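Local coordinates for nicotinate-nucleotide pyrophosphorylase (Pyrococcus furiosus, PDB 2I14), which probably joins nicotinate to phosphoribosyl pyrophosphate, with ATP consumption, to make nicotinate mononucleotide on the route to NAD, at residues E17-G21 with I106-A110; P209-D215 with L235-D241. All blocks are in the same frame, centred on the assembly; numbering follows the deposited sequence.

Interaction 1: residues E17-G21 with I106-A110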
ATOM      1  N   GLU A  17       3.525 -45.592 -23.201  1.00 73.06           N
ATOM      2  CA  GLU A  17       3.357 -44.410 -24.034  1.00 71.27           C
ATOM      3  C   GLU A  17       4.327 -43.311 -23.607  1.00 70.57           C
ATOM      4  O   GLU A  17       4.828 -42.549 -24.439  1.00 70.82           O
ATOM      5  CB  GLU A  17       1.929 -43.899 -23.926  1.00 70.31           C
ATOM      6  CG  GLU A  17       0.907 -44.987 -23.767  1.00 69.55           C
ATOM      7  CD  GLU A  17      -0.499 -44.473 -23.977  1.00 70.31           C
ATOM      8  OE1 GLU A  17      -0.809 -44.055 -25.115  1.00 71.41           O
ATOM      9  OE2 GLU A  17      -1.294 -44.477 -23.013  1.00 69.25           O
ATOM     10  N   ILE A  18       4.587 -43.235 -22.305  1.00 68.74           N
ATOM     11  CA  ILE A  18       5.496 -42.232 -21.779  1.00 66.96           C
ATOM     12  C   ILE A  18       6.920 -42.605 -22.133  1.00 66.58           C
ATOM     13  O   ILE A  18       7.679 -41.778 -22.632  1.00 67.16           O
ATOM     14  CB  ILE A  18       5.376 -42.104 -20.249  1.00 65.50           C
ATOM     15  CG1 ILE A  18       3.986 -41.582 -19.882  1.00 64.41           C
ATOM     16  CG2 ILE A  18       6.443 -41.168 -19.720  1.00 65.30           C
ATOM     17  CD1 ILE A  18       3.748 -41.478 -18.410  1.00 62.56           C
ATOM     18  N   LYS A  19       7.284 -43.855 -21.885  1.00 66.16           N
ATOM     19  CA  LYS A  19       8.638 -44.309 -22.184  1.00 66.22           C
ATOM     20  C   LYS A  19       8.843 -44.190 -23.684  1.00 66.10           C
ATOM     21  O   LYS A  19       9.958 -43.994 -24.163  1.00 64.82           O
ATOM     22  CB  LYS A  19       8.826 -45.762 -21.743  1.00 66.07           C
ATOM     23  CG  LYS A  19      10.234 -46.120 -21.288  1.00 66.41           C
ATOM     24  CD  LYS A  19      11.283 -45.725 -22.323  1.00 67.89           C
ATOM     25  CE  LYS A  19      12.608 -46.450 -22.098  1.00 67.57           C
ATOM     26  NZ  LYS A  19      13.062 -46.373 -20.679  1.00 68.30           N
ATOM     27  N   ALA A  20       7.742 -44.301 -24.418  1.00 66.85           N
ATOM     28  CA  ALA A  20       7.775 -44.203 -25.872  1.00 67.71           C
ATOM     29  C   ALA A  20       8.114 -42.781 -26.321  1.00 68.78           C
ATOM     30  O   ALA A  20       9.043 -42.569 -27.099  1.00 68.12           O
ATOM     31  CB  ALA A  20       6.432 -44.616 -26.443  1.00 67.24           C
ATOM     32  N   GLY A  21       7.359 -41.811 -25.813  1.00 70.08           N
ATOM     33  CA  GLY A  21       7.583 -40.423 -26.181  1.00 70.09           C
ATOM     34  C   GLY A  21       6.330 -39.879 -26.835  1.00 70.03           C
ATOM     35  O   GLY A  21       6.344 -38.800 -27.427  1.00 68.90           O
ATOM     36  N   ILE A 106      13.075 -35.755 -28.045  1.00 70.64           N
ATOM     37  CA  ILE A 106      11.660 -36.057 -27.991  1.00 70.64           C
ATOM     38  C   ILE A 106      11.271 -36.468 -26.579  1.00 70.71           C
ATOM     39  O   ILE A 106      10.191 -37.016 -26.364  1.00 71.19           O
ATOM     40  CB  ILE A 106      11.308 -37.210 -28.943  1.00 71.05           C
ATOM     41  CG1 ILE A 106      12.064 -37.059 -30.267  1.00 72.33           C
ATOM     42  CG2 ILE A 106       9.821 -37.220 -29.211  1.00 71.47           C
ATOM     43  CD1 ILE A 106      13.560 -37.376 -30.176  1.00 72.20           C
ATOM     44  N   TYR A 107      12.150 -36.209 -25.610  1.00 69.82           N
ATOM     45  CA  TYR A 107      11.866 -36.583 -24.228  1.00 68.68           C
ATOM     46  C   TYR A 107      11.839 -35.417 -23.254  1.00 68.00           C
ATOM     47  O   TYR A 107      11.851 -35.613 -22.038  1.00 68.35           O
ATOM     48  CB  TYR A 107      12.861 -37.642 -23.741  1.00 67.98           C
ATOM     49  CG  TYR A 107      12.593 -39.001 -24.333  1.00 69.35           C
ATOM     50  CD1 TYR A 107      13.287 -39.448 -25.456  1.00 69.85           C
ATOM     51  CD2 TYR A 107      11.588 -39.816 -23.811  1.00 70.73           C
ATOM     52  CE1 TYR A 107      12.985 -40.672 -26.051  1.00 70.67           C
ATOM     53  CE2 TYR A 107      11.271 -41.043 -24.397  1.00 71.44           C
ATOM     54  CZ  TYR A 107      11.972 -41.465 -25.518  1.00 71.95           C
ATOM     55  OH  TYR A 107      11.654 -42.673 -26.110  1.00 72.88           O
ATOM     56  N   GLU A 108      11.794 -34.201 -23.783  1.00 66.31           N
ATOM     57  CA  GLU A 108      11.752 -33.033 -22.925  1.00 65.07           C
ATOM     58  C   GLU A 108      10.430 -32.989 -22.184  1.00 64.03           C
ATOM     59  O   GLU A 108      10.386 -32.987 -20.957  1.00 64.23           O
ATOM     60  CB  GLU A 108      11.902 -31.759 -23.745  1.00 65.33           C
ATOM     61  CG  GLU A 108      13.257 -31.617 -24.380  1.00 68.55           C
ATOM     62  CD  GLU A 108      13.576 -30.176 -24.752  1.00 71.16           C
ATOM     63  OE1 GLU A 108      13.204 -29.278 -23.959  1.00 70.96           O
ATOM     64  OE2 GLU A 108      14.212 -29.946 -25.818  1.00 71.94           O
ATOM     65  N   THR A 109       9.348 -32.966 -22.945  1.00 62.55           N
ATOM     66  CA  THR A 109       8.017 -32.897 -22.371  1.00 61.43           C
ATOM     67  C   THR A 109       7.810 -33.843 -21.181  1.00 61.82           C
ATOM     68  O   THR A 109       7.072 -33.537 -20.224  1.00 63.15           O
ATOM     69  CB  THR A 109       6.989 -33.203 -23.443  1.00 59.94           C
ATOM     70  OG1 THR A 109       7.310 -32.448 -24.616  1.00 58.43           O
ATOM     71  CG2 THR A 109       5.589 -32.837 -22.962  1.00 59.10           C
ATOM     72  N   ALA A 110       8.468 -34.988 -21.233  1.00 59.95           N
ATOM     73  CA  ALA A 110       8.320 -35.957 -20.173  1.00 58.34           C
ATOM     74  C   ALA A 110       9.302 -35.729 -19.038  1.00 56.99           C
ATOM     75  O   ALA A 110       8.900 -35.616 -17.888  1.00 56.77           O
ATOM     76  CB  ALA A 110       8.482 -37.364 -20.735  1.00 59.55           C
TER
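The C-terminal end of helix 15-20, closed by a Schellman motif at Gly-21, receives the phenol of Tyr-107, which itself occupies the N-cap position of helix 108-131. Tyr-107 has the largest share of the buried surface, and its hydroxyl makes the shortest contacts. Tyr-107 OH lies 2.9 Å from Lys-19 O, to which a hydrogen bond can be drawn, and 2.8 Å from Ala-20 O, so that its single proton has two carbonyls within reach and the choice between them is not settled. Both oxygens belong to the last turn of the helix, where backbone carbonyls run out of in-helix donors. Lys-19 O approaches the ring at its edge, in plane, and is 3.2 Å from Tyr-107 CE2. With CG of Tyr-107 opposite its own carbonyl carbon (chi1 -74°), the ring reaches across to this helix end. A phenylalanine here would probably keep much of the ring packing but leave the carbonyls of Lys-19 and Ala-20 without the hydroxyl that faces them. In the Schellman motif Gly-21, the C-prime residue, turns the chain with a positive phi of 120°, and its N bonds back into the helix. Its CA comes within 4.1 Å of Tyr-107 CE2, and a CB on this backbone would point into the contact, toward Ile-106 O and the tyrosine ring. Gly-21 O lies 4.2 Å from Ile-106 CG2. About one turn back from the glycine, Ile-18 CG2 and Ala-110 CB make a loose apolar touch at 4.4 Å. Leu-71 of helix 65-72 packs against Ile-18, Tyr-107 and Ala-110 alike, while Phe-10 of the second subunit lies on Ile-18.

Interaction 2: residues P209-D215 with L235-D241. With ZN (zinc ion), chain H; PCP (1-alpha-pyrophosphoryl-2-alpha,3-alpha-dihydroxy-4-beta-cyclopentane-methanol-5-phosphate), chain I.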
ATOM      1  N   PRO A 209      -2.517 -45.042  16.040  1.00 71.74           N
ATOM      2  CA  PRO A 209      -2.800 -43.950  16.977  1.00 69.38           C
ATOM      3  C   PRO A 209      -4.234 -43.546  16.799  1.00 68.45           C
ATOM      4  O   PRO A 209      -4.743 -43.555  15.685  1.00 68.76           O
ATOM      5  CB  PRO A 209      -1.839 -42.864  16.540  1.00 69.04           C
ATOM      6  CG  PRO A 209      -0.665 -43.650  16.041  1.00 69.67           C
ATOM      7  CD  PRO A 209      -1.326 -44.736  15.228  1.00 70.59           C
ATOM      8  N   ARG A 210      -4.896 -43.202  17.891  1.00 67.64           N
ATOM      9  CA  ARG A 210      -6.296 -42.830  17.799  1.00 67.06           C
ATOM     10  C   ARG A 210      -6.529 -41.353  18.049  1.00 66.37           C
ATOM     11  O   ARG A 210      -6.500 -40.881  19.178  1.00 65.05           O
ATOM     12  CB  ARG A 210      -7.118 -43.695  18.757  1.00 67.15           C
ATOM     13  CG  ARG A 210      -7.166 -45.144  18.311  1.00 67.74           C
ATOM     14  CD  ARG A 210      -7.489 -46.099  19.443  1.00 68.74           C
ATOM     15  NE  ARG A 210      -7.886 -47.419  18.946  1.00 70.34           N
ATOM     16  CZ  ARG A 210      -7.112 -48.244  18.239  1.00 69.92           C
ATOM     17  NH1 ARG A 210      -5.869 -47.910  17.924  1.00 69.57           N
ATOM     18  NH2 ARG A 210      -7.594 -49.413  17.840  1.00 69.57           N
ATOM     19  N   ILE A 211      -6.745 -40.631  16.957  1.00 66.61           N
ATOM     20  CA  ILE A 211      -6.996 -39.206  17.002  1.00 66.50           C
ATOM     21  C   ILE A 211      -8.474 -39.012  16.715  1.00 66.69           C
ATOM     22  O   ILE A 211      -8.978 -39.479  15.702  1.00 66.01           O
ATOM     23  CB  ILE A 211      -6.169 -38.454  15.937  1.00 66.69           C
ATOM     24  CG1 ILE A 211      -4.675 -38.765  16.105  1.00 65.74           C
ATOM     25  CG2 ILE A 211      -6.414 -36.948  16.063  1.00 67.03           C
ATOM     26  CD1 ILE A 211      -4.220 -40.053  15.457  1.00 64.36           C
ATOM     27  N   ALA A 212      -9.164 -38.328  17.618  1.00 67.58           N
ATOM     28  CA  ALA A 212     -10.592 -38.094  17.469  1.00 68.70           C
ATOM     29  C   ALA A 212     -10.928 -36.863  16.623  1.00 69.66           C
ATOM     30  O   ALA A 212     -10.385 -35.774  16.824  1.00 70.35           O
ATOM     31  CB  ALA A 212     -11.232 -37.972  18.842  1.00 68.92           C
ATOM     32  N   LEU A 213     -11.837 -37.045  15.674  1.00 69.86           N
ATOM     33  CA  LEU A 213     -12.255 -35.956  14.819  1.00 69.90           C
ATOM     34  C   LEU A 213     -13.339 -35.207  15.594  1.00 71.17           C
ATOM     35  O   LEU A 213     -14.521 -35.563  15.557  1.00 70.72           O
ATOM     36  CB  LEU A 213     -12.787 -36.518  13.498  1.00 69.59           C
ATOM     37  CG  LEU A 213     -12.694 -35.614  12.265  1.00 69.34           C
ATOM     38  CD1 LEU A 213     -13.842 -34.624  12.234  1.00 69.15           C
ATOM     39  CD2 LEU A 213     -11.359 -34.895  12.281  1.00 68.70           C
ATOM     40  N   VAL A 214     -12.908 -34.172  16.310  1.00 72.91           N
ATOM     41  CA  VAL A 214     -13.776 -33.344  17.139  1.00 74.52           C
ATOM     42  C   VAL A 214     -14.882 -32.567  16.430  1.00 76.39           C
ATOM     43  O   VAL A 214     -16.004 -33.049  16.313  1.00 77.58           O
ATOM     44  CB  VAL A 214     -12.939 -32.360  17.932  1.00 74.51           C
ATOM     45  CG1 VAL A 214     -13.841 -31.465  18.760  1.00 75.71           C
ATOM     46  CG2 VAL A 214     -11.968 -33.129  18.807  1.00 74.48           C
ATOM     47  N   ASP A 215     -14.564 -31.356  15.983  1.00 77.95           N
ATOM     48  CA  ASP A 215     -15.515 -30.487  15.284  1.00 79.95           C
ATOM     49  C   ASP A 215     -16.398 -31.198  14.255  1.00 80.00           C
ATOM     50  O   ASP A 215     -15.907 -31.601  13.208  1.00 80.24           O
ATOM     51  CB  ASP A 215     -14.747 -29.367  14.570  1.00 82.21           C
ATOM     52  CG  ASP A 215     -15.640 -28.516  13.674  1.00 84.27           C
ATOM     53  OD1 ASP A 215     -16.320 -29.084  12.786  1.00 85.27           O
ATOM     54  OD2 ASP A 215     -15.658 -27.275  13.854  1.00 84.66           O
ATOM     55  N   LEU A 235      -7.122 -42.059  23.735  1.00 73.70           N
ATOM     56  CA  LEU A 235      -7.171 -40.888  22.871  1.00 72.22           C
ATOM     57  C   LEU A 235      -5.782 -40.292  22.730  1.00 71.49           C
ATOM     58  O   LEU A 235      -5.365 -39.480  23.544  1.00 70.69           O
ATOM     59  CB  LEU A 235      -8.131 -39.850  23.465  1.00 71.50           C
ATOM     60  CG  LEU A 235      -8.393 -38.559  22.694  1.00 69.58           C
ATOM     61  CD1 LEU A 235      -8.995 -38.901  21.355  1.00 69.46           C
ATOM     62  CD2 LEU A 235      -9.325 -37.665  23.485  1.00 68.15           C
ATOM     63  N   PHE A 236      -5.067 -40.699  21.688  1.00 71.86           N
ATOM     64  CA  PHE A 236      -3.724 -40.196  21.451  1.00 71.54           C
ATOM     65  C   PHE A 236      -3.674 -38.708  21.145  1.00 71.42           C
ATOM     66  O   PHE A 236      -2.741 -38.017  21.558  1.00 71.04           O
ATOM     67  CB  PHE A 236      -3.058 -40.933  20.297  1.00 71.53           C
ATOM     68  CG  PHE A 236      -1.768 -40.308  19.875  1.00 72.40           C
ATOM     69  CD1 PHE A 236      -0.777 -40.038  20.816  1.00 72.90           C
ATOM     70  CD2 PHE A 236      -1.548 -39.956  18.554  1.00 72.87           C
ATOM     71  CE1 PHE A 236       0.413 -39.425  20.444  1.00 73.98           C
ATOM     72  CE2 PHE A 236      -0.363 -39.342  18.172  1.00 73.63           C
ATOM     73  CZ  PHE A 236       0.620 -39.076  19.118  1.00 74.03           C
ATOM     74  N   ALA A 237      -4.665 -38.224  20.402  1.00 71.13           N
ATOM     75  CA  ALA A 237      -4.714 -36.817  20.040  1.00 70.46           C
ATOM     76  C   ALA A 237      -6.087 -36.416  19.562  1.00 69.95           C
ATOM     77  O   ALA A 237      -6.933 -37.253  19.280  1.00 69.84           O
ATOM     78  CB  ALA A 237      -3.688 -36.524  18.954  1.00 69.45           C
ATOM     79  N   VAL A 238      -6.299 -35.113  19.481  1.00 70.10           N
ATOM     80  CA  VAL A 238      -7.559 -34.574  19.005  1.00 70.31           C
ATOM     81  C   VAL A 238      -7.246 -33.782  17.738  1.00 70.16           C
ATOM     82  O   VAL A 238      -6.236 -33.081  17.683  1.00 71.13           O
ATOM     83  CB  VAL A 238      -8.202 -33.667  20.079  1.00 70.06           C
ATOM     84  CG1 VAL A 238      -8.921 -32.495  19.426  1.00 70.11           C
ATOM     85  CG2 VAL A 238      -9.183 -34.485  20.914  1.00 69.51           C
ATOM     86  N   ARG A 239      -8.093 -33.899  16.718  1.00 70.03           N
ATOM     87  CA  ARG A 239      -7.855 -33.169  15.468  1.00 69.20           C
ATOM     88  C   ARG A 239      -8.764 -31.964  15.297  1.00 68.44           C
ATOM     89  O   ARG A 239      -9.981 -32.071  15.443  1.00 68.18           O
ATOM     90  CB  ARG A 239      -8.032 -34.087  14.253  1.00 68.69           C
ATOM     91  CG  ARG A 239      -7.372 -33.561  12.984  1.00 66.47           C
ATOM     92  CD  ARG A 239      -7.545 -34.504  11.797  1.00 67.05           C
ATOM     93  NE  ARG A 239      -8.774 -34.235  11.047  1.00 67.59           N
ATOM     94  CZ  ARG A 239      -9.162 -34.903   9.962  1.00 66.71           C
ATOM     95  NH1 ARG A 239      -8.428 -35.895   9.480  1.00 67.85           N
ATOM     96  NH2 ARG A 239     -10.279 -34.567   9.346  1.00 65.66           N
ATOM     97  N   LEU A 240      -8.160 -30.818  14.997  1.00 68.09           N
ATOM     98  CA  LEU A 240      -8.919 -29.595  14.759  1.00 68.13           C
ATOM     99  C   LEU A 240      -8.766 -29.210  13.293  1.00 67.72           C
ATOM    100  O   LEU A 240      -7.646 -29.091  12.778  1.00 66.91           O
ATOM    101  CB  LEU A 240      -8.423 -28.450  15.640  1.00 68.80           C
ATOM    102  CG  LEU A 240      -8.572 -28.614  17.151  1.00 69.97           C
ATOM    103  CD1 LEU A 240      -9.980 -29.116  17.481  1.00 69.59           C
ATOM    104  CD2 LEU A 240      -7.518 -29.593  17.658  1.00 70.82           C
ATOM    105  N   ASP A 241      -9.903 -29.044  12.624  1.00 67.34           N
ATOM    106  CA  ASP A 241      -9.930 -28.677  11.214  1.00 67.52           C
ATOM    107  C   ASP A 241     -11.071 -27.695  11.005  1.00 66.97           C
ATOM    108  O   ASP A 241     -11.846 -27.804  10.056  1.00 66.92           O
ATOM    109  CB  ASP A 241     -10.133 -29.921  10.328  1.00 68.18           C
ATOM    110  CG  ASP A 241     -11.471 -30.602  10.565  1.00 67.76           C
ATOM    111  OD1 ASP A 241     -11.966 -31.319   9.667  1.00 66.75           O
ATOM    112  OD2 ASP A 241     -12.029 -30.419  11.663  1.00 69.68           O
TER
HETATM  113 ZN    ZN H 393     -14.281 -30.402  10.939  1.00 76.97          ZN
HETATM  114  C1  PCP I 392      -9.200 -32.031   4.509  1.00111.93           C
HETATM  115  C2  PCP I 392      -8.410 -32.979   3.578  1.00111.61           C
HETATM  116  C3  PCP I 392      -7.125 -33.316   4.374  1.00110.94           C
HETATM  117  C4  PCP I 392      -6.797 -32.026   5.159  1.00109.76           C
HETATM  118  C5  PCP I 392      -8.158 -31.486   5.433  1.00110.52           C
HETATM  119  CP  PCP I 392      -5.868 -31.013   4.418  1.00108.33           C
HETATM  120  O1  PCP I 392     -10.166 -32.802   5.403  1.00112.65           O
HETATM  121  O2  PCP I 392      -9.156 -34.166   3.294  1.00112.56           O
HETATM  122  O3  PCP I 392      -7.307 -34.388   5.317  1.00110.29           O
HETATM  123  OP  PCP I 392      -6.384 -30.495   3.141  1.00106.10           O
HETATM  124  P   PCP I 392      -6.167 -28.954   2.642  1.00104.66           P
HETATM  125  O1P PCP I 392      -5.778 -29.017   1.217  1.00104.02           O
HETATM  126  O2P PCP I 392      -5.089 -28.375   3.504  1.00103.28           O
HETATM  127  O3P PCP I 392      -7.487 -28.282   2.818  1.00103.89           O
HETATM  128  PA  PCP I 392     -11.157 -32.144   6.460  1.00112.98           P
HETATM  129  O1A PCP I 392     -11.973 -31.107   5.707  1.00111.85           O
HETATM  130  O2A PCP I 392     -10.281 -31.514   7.522  1.00112.50           O
HETATM  131  O3A PCP I 392     -11.990 -33.367   6.964  1.00110.50           O
HETATM  132  PB  PCP I 392     -12.565 -34.672   6.360  1.00106.90           P
HETATM  133  O1B PCP I 392     -13.470 -35.379   7.313  1.00106.90           O
HETATM  134  O2B PCP I 392     -11.522 -35.622   6.028  1.00106.05           O
HETATM  135  O3B PCP I 392     -13.335 -34.395   5.112  1.00106.94           O
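Strands 211-213 and 237-240 lie side by side in parallel as the two strands of a beta-alpha-beta unit, crossed over through helix 220-228, in the C-terminal domain of TIM-barrel type. Ala-212 bonds to the residues before and after Val-238 in the partner strand: its N donates to Ala-237 O (3.0 Å), and its O accepts Arg-239 N (3.0 Å) in a nearly straight bond of 174°. From there Arg-239 runs along the face shared with Ile-211 and Leu-213. Its CB packs on Ile-211 CG2 at 3.8 Å. CG extends away from the backbone N (chi1 -161°), CD passes 3.9 Å from Leu-213 CD2, and a bend at chi3 (89°) sets one face of the guanidinium against that same methyl. At the far end the group presents its edge to the ligand's diphosphate, NH2 standing 3.2 Å from PCP O3A, while a long salt bridge runs from NH2 to Asp-241 OD1. On the opposite sheet face, Ala-212 CB meets Leu-235 CD1 at 3.5 Å. Where strand 237-240 ends, Asp-241 shares a zinc ion with His-184, its OD2 lying 2.4 Å from the metal.

How the interactions relate
The two contacts stand on opposite sides of the chain's centre, their centres about 44 Å apart and their nearest atoms about 31 Å apart, and they have no element in common. Interaction 2 is the more buried, covering roughly three times the area of interaction 1, and it rests on backbone hydrogen bonds of the parallel-sheet kind, firm at Ala-212 and weak at Arg-210, with charged groups gathered at the end that meets ligand and metal. Interaction 1 is only partly buried and joins two helix ends; its polar link is a tyrosine hydroxyl facing two helix-end carbonyls, its proton unassigned, and the annotated sites lie elsewhere. Both are touched by the second subunit.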